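Long-range contact in endonuclease EndoMS (Thermococcus kodakarensis KOD1, PDB 5GKE), which binds DNA and acts as a mismatch restriction endonuclease of the NucS family, probably also cutting single-stranded ends of branched DNA: residues 175-180 with 195-200. The protein carries 1 engineered substitution. Sequence-based numbering, arbitrary orientation.
Sequences IVVLEL and SYVEIL. With MG (magnesium ion), chain E; nucleotides of chain C.
Val177 faces helix 187-204 with both methyls and forms the apolar centre of the contact. Its CG2, lying anti to the carbonyl carbon, meets Leu200 CD1 at 3.4 Å and Val197 CG2 at 3.8 Å, while CG1 reaches Tyr196 CB at 4.0 Å, the two side chains crossing at about a right angle. Leu200 CD1 also extends to Ile175 CG2 in a looser touch, and Val164 of strand 163-169 packs against both Val177 and Tyr196. Arg191 of the second subunit packs against Tyr196 as well. Segments 175-180 and 195-200 run nearly antiparallel, their axes 9.1 Å apart at closest, as parts of the first two elements of a beta-alpha-beta unit completed by strand 208-214, parallel to 175-180, in the PD-(D/E)XK-type nuclease domain. Towards the C-terminal end of the strand the contact turns polar. Glu179, bent at chi2 (63°), grips the magnesium ion with both carboxylate oxygens, OE1 at 2.4 Å and OE2 at 2.5 Å; a DNA phosphate shares the metal. Glu179 OE2 also lies in the plane of the Tyr196 ring, 3.8 Å from CE2 at its edge, with carboxylate and ring planes 53° apart. Beyond the ring, Tyr196 OH donates a 2.7 Å hydrogen bond to OP1 of DA5 in chain C. A phenylalanine in place of Tyr196 would probably leave this phosphate oxygen without its hydroxyl donor.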
loop_
_atom_site.group_PDB
_atom_site.type_symbol
_atom_site.label_atom_id
_atom_site.label_comp_id
_atom_site.label_asym_id
_atom_site.label_seq_id
_atom_site.Cartn_x
_atom_site.Cartn_y
_atom_site.Cartn_z
ATOM N N ILE A 175 -27.585 -13.059 -18.140
ATOM C CA ILE A 175 -26.546 -13.142 -17.125
ATOM C C ILE A 175 -26.090 -11.721 -16.733
ATOM O O ILE A 175 -25.894 -10.860 -17.603
ATOM C CB ILE A 175 -25.324 -13.938 -17.625
ATOM C CG1 ILE A 175 -25.727 -15.325 -18.127
ATOM C CG2 ILE A 175 -24.273 -14.048 -16.537
ATOM C CD1 ILE A 175 -26.469 -16.101 -17.124
ATOM N N VAL A 176 -25.919 -11.472 -15.435
ATOM C CA VAL A 176 -25.419 -10.176 -14.972
ATOM C C VAL A 176 -24.088 -10.318 -14.228
ATOM O O VAL A 176 -23.976 -11.098 -13.279
ATOM C CB VAL A 176 -26.442 -9.467 -14.060
ATOM C CG1 VAL A 176 -25.872 -8.163 -13.531
ATOM C CG2 VAL A 176 -27.742 -9.215 -14.812
ATOM N N VAL A 177 -23.075 -9.597 -14.704
ATOM C CA VAL A 177 -21.857 -9.343 -13.936
ATOM C C VAL A 177 -22.005 -8.057 -13.169
ATOM O O VAL A 177 -22.370 -7.037 -13.756
ATOM C CB VAL A 177 -20.613 -9.166 -14.804
ATOM C CG1 VAL A 177 -19.373 -9.449 -13.980
ATOM C CG2 VAL A 177 -20.671 -10.041 -16.000
ATOM N N LEU A 178 -21.723 -8.096 -11.872
ATOM C CA LEU A 178 -21.545 -6.866 -11.104
ATOM C C LEU A 178 -20.064 -6.684 -10.811
ATOM O O LEU A 178 -19.381 -7.643 -10.423
ATOM C CB LEU A 178 -22.317 -6.894 -9.795
ATOM C CG LEU A 178 -23.829 -7.074 -9.747
ATOM C CD1 LEU A 178 -24.278 -6.851 -8.304
ATOM C CD2 LEU A 178 -24.548 -6.129 -10.707
ATOM N N GLU A 179 -19.564 -5.470 -11.039
ATOM C CA GLU A 179 -18.269 -5.060 -10.508
ATOM C C GLU A 179 -18.497 -3.979 -9.446
ATOM O O GLU A 179 -19.133 -2.962 -9.715
ATOM C CB GLU A 179 -17.346 -4.556 -11.616
ATOM C CG GLU A 179 -16.006 -3.994 -11.110
ATOM C CD GLU A 179 -15.122 -5.025 -10.409
ATOM O OE1 GLU A 179 -14.112 -4.619 -9.792
ATOM O OE2 GLU A 179 -15.414 -6.242 -10.482
ATOM N N LEU A 180 -18.011 -4.226 -8.234
ATOM C CA LEU A 180 -18.232 -3.315 -7.113
ATOM C C LEU A 180 -16.989 -2.499 -6.829
ATOM O O LEU A 180 -15.864 -2.997 -6.978
ATOM C CB LEU A 180 -18.626 -4.076 -5.846
ATOM C CG LEU A 180 -19.594 -5.246 -5.981
ATOM C CD1 LEU A 180 -19.854 -5.915 -4.614
ATOM C CD2 LEU A 180 -20.890 -4.783 -6.630
ATOM N N SER A 195 -13.741 -6.899 -19.249
ATOM C CA SER A 195 -13.049 -8.164 -19.375
ATOM C C SER A 195 -13.941 -9.351 -18.976
ATOM O O SER A 195 -13.938 -10.399 -19.637
ATOM C CB SER A 195 -11.777 -8.139 -18.529
ATOM O OG SER A 195 -10.972 -9.271 -18.766
ATOM N N TYR A 196 -14.720 -9.190 -17.911
ATOM C CA TYR A 196 -15.525 -10.310 -17.431
ATOM C C TYR A 196 -16.693 -10.543 -18.369
ATOM O O TYR A 196 -17.028 -11.680 -18.697
ATOM C CB TYR A 196 -16.032 -10.068 -16.014
ATOM C CG TYR A 196 -14.929 -9.843 -15.016
ATOM C CD1 TYR A 196 -13.707 -10.515 -15.129
ATOM C CD2 TYR A 196 -15.102 -8.949 -13.953
ATOM C CE1 TYR A 196 -12.691 -10.301 -14.214
ATOM C CE2 TYR A 196 -14.093 -8.732 -13.023
ATOM C CZ TYR A 196 -12.895 -9.399 -13.163
ATOM O OH TYR A 196 -11.907 -9.172 -12.245
ATOM N N VAL A 197 -17.309 -9.449 -18.796
ATOM C CA VAL A 197 -18.457 -9.525 -19.669
ATOM C C VAL A 197 -18.094 -10.247 -20.968
ATOM O O VAL A 197 -18.846 -11.097 -21.439
ATOM C CB VAL A 197 -19.008 -8.138 -19.977
ATOM C CG1 VAL A 197 -19.946 -8.186 -21.189
ATOM C CG2 VAL A 197 -19.718 -7.585 -18.757
ATOM N N GLU A 198 -16.929 -9.926 -21.521
ATOM C CA GLU A 198 -16.500 -10.532 -22.771
ATOM C C GLU A 198 -16.295 -12.025 -22.602
ATOM O O GLU A 198 -16.728 -12.817 -23.437
ATOM C CB GLU A 198 -15.215 -9.876 -23.288
ATOM C CG GLU A 198 -15.447 -8.526 -23.919
ATOM C CD GLU A 198 -14.160 -7.797 -24.271
ATOM O OE1 GLU A 198 -13.063 -8.400 -24.165
ATOM O OE2 GLU A 198 -14.257 -6.607 -24.651
ATOM N N ILE A 199 -15.636 -12.413 -21.520
ATOM C CA ILE A 199 -15.385 -13.823 -21.279
ATOM C C ILE A 199 -16.702 -14.572 -21.127
ATOM O O ILE A 199 -16.860 -15.678 -21.650
ATOM C CB ILE A 199 -14.505 -14.026 -20.044
ATOM C CG1 ILE A 199 -13.070 -13.617 -20.372
ATOM C CG2 ILE A 199 -14.539 -15.476 -19.583
ATOM C CD1 ILE A 199 -12.201 -13.482 -19.163
ATOM N N LEU A 200 -17.662 -13.948 -20.452
ATOM C CA LEU A 200 -18.967 -14.565 -20.264
ATOM C C LEU A 200 -19.773 -14.588 -21.559
ATOM O O LEU A 200 -20.550 -15.505 -21.776
ATOM C CB LEU A 200 -19.754 -13.852 -19.169
ATOM C CG LEU A 200 -19.314 -14.232 -17.753
ATOM C CD1 LEU A 200 -19.927 -13.292 -16.779
ATOM C CD2 LEU A 200 -19.712 -15.649 -17.398
HETATM MG MG MG E . -13.639 -6.678 -8.704
ATOM P P DA C 5 -8.631 -10.777 -11.233
ATOM O OP1 DA C 5 -9.951 -11.016 -11.858
ATOM O OP2 DA C 5 -7.493 -10.178 -11.973
ATOM O "O5'" DA C 5 -8.909 -9.904 -9.926
ATOM C "C5'" DA C 5 -9.969 -10.262 -9.062
ATOM C "C4'" DA C 5 -9.936 -9.421 -7.807
ATOM O "O4'" DA C 5 -8.760 -9.762 -7.021
ATOM C "C3'" DA C 5 -9.871 -7.910 -8.053
ATOM O "O3'" DA C 5 -10.818 -7.261 -7.210
ATOM C "C2'" DA C 5 -8.425 -7.564 -7.689
ATOM C "C1'" DA C 5 -8.145 -8.575 -6.598
ATOM N N9 DA C 5 -6.723 -8.804 -6.378
ATOM C C8 DA C 5 -5.747 -8.937 -7.327
ATOM N N7 DA C 5 -4.544 -9.106 -6.829
ATOM C C5 DA C 5 -4.745 -9.065 -5.456
ATOM C C6 DA C 5 -3.865 -9.176 -4.357
ATOM N N6 DA C 5 -2.547 -9.367 -4.480
ATOM N N1 DA C 5 -4.393 -9.086 -3.123
ATOM C C2 DA C 5 -5.711 -8.897 -2.995
ATOM N N3 DA C 5 -6.637 -8.778 -3.943
ATOM C C4 DA C 5 -6.082 -8.874 -5.164
#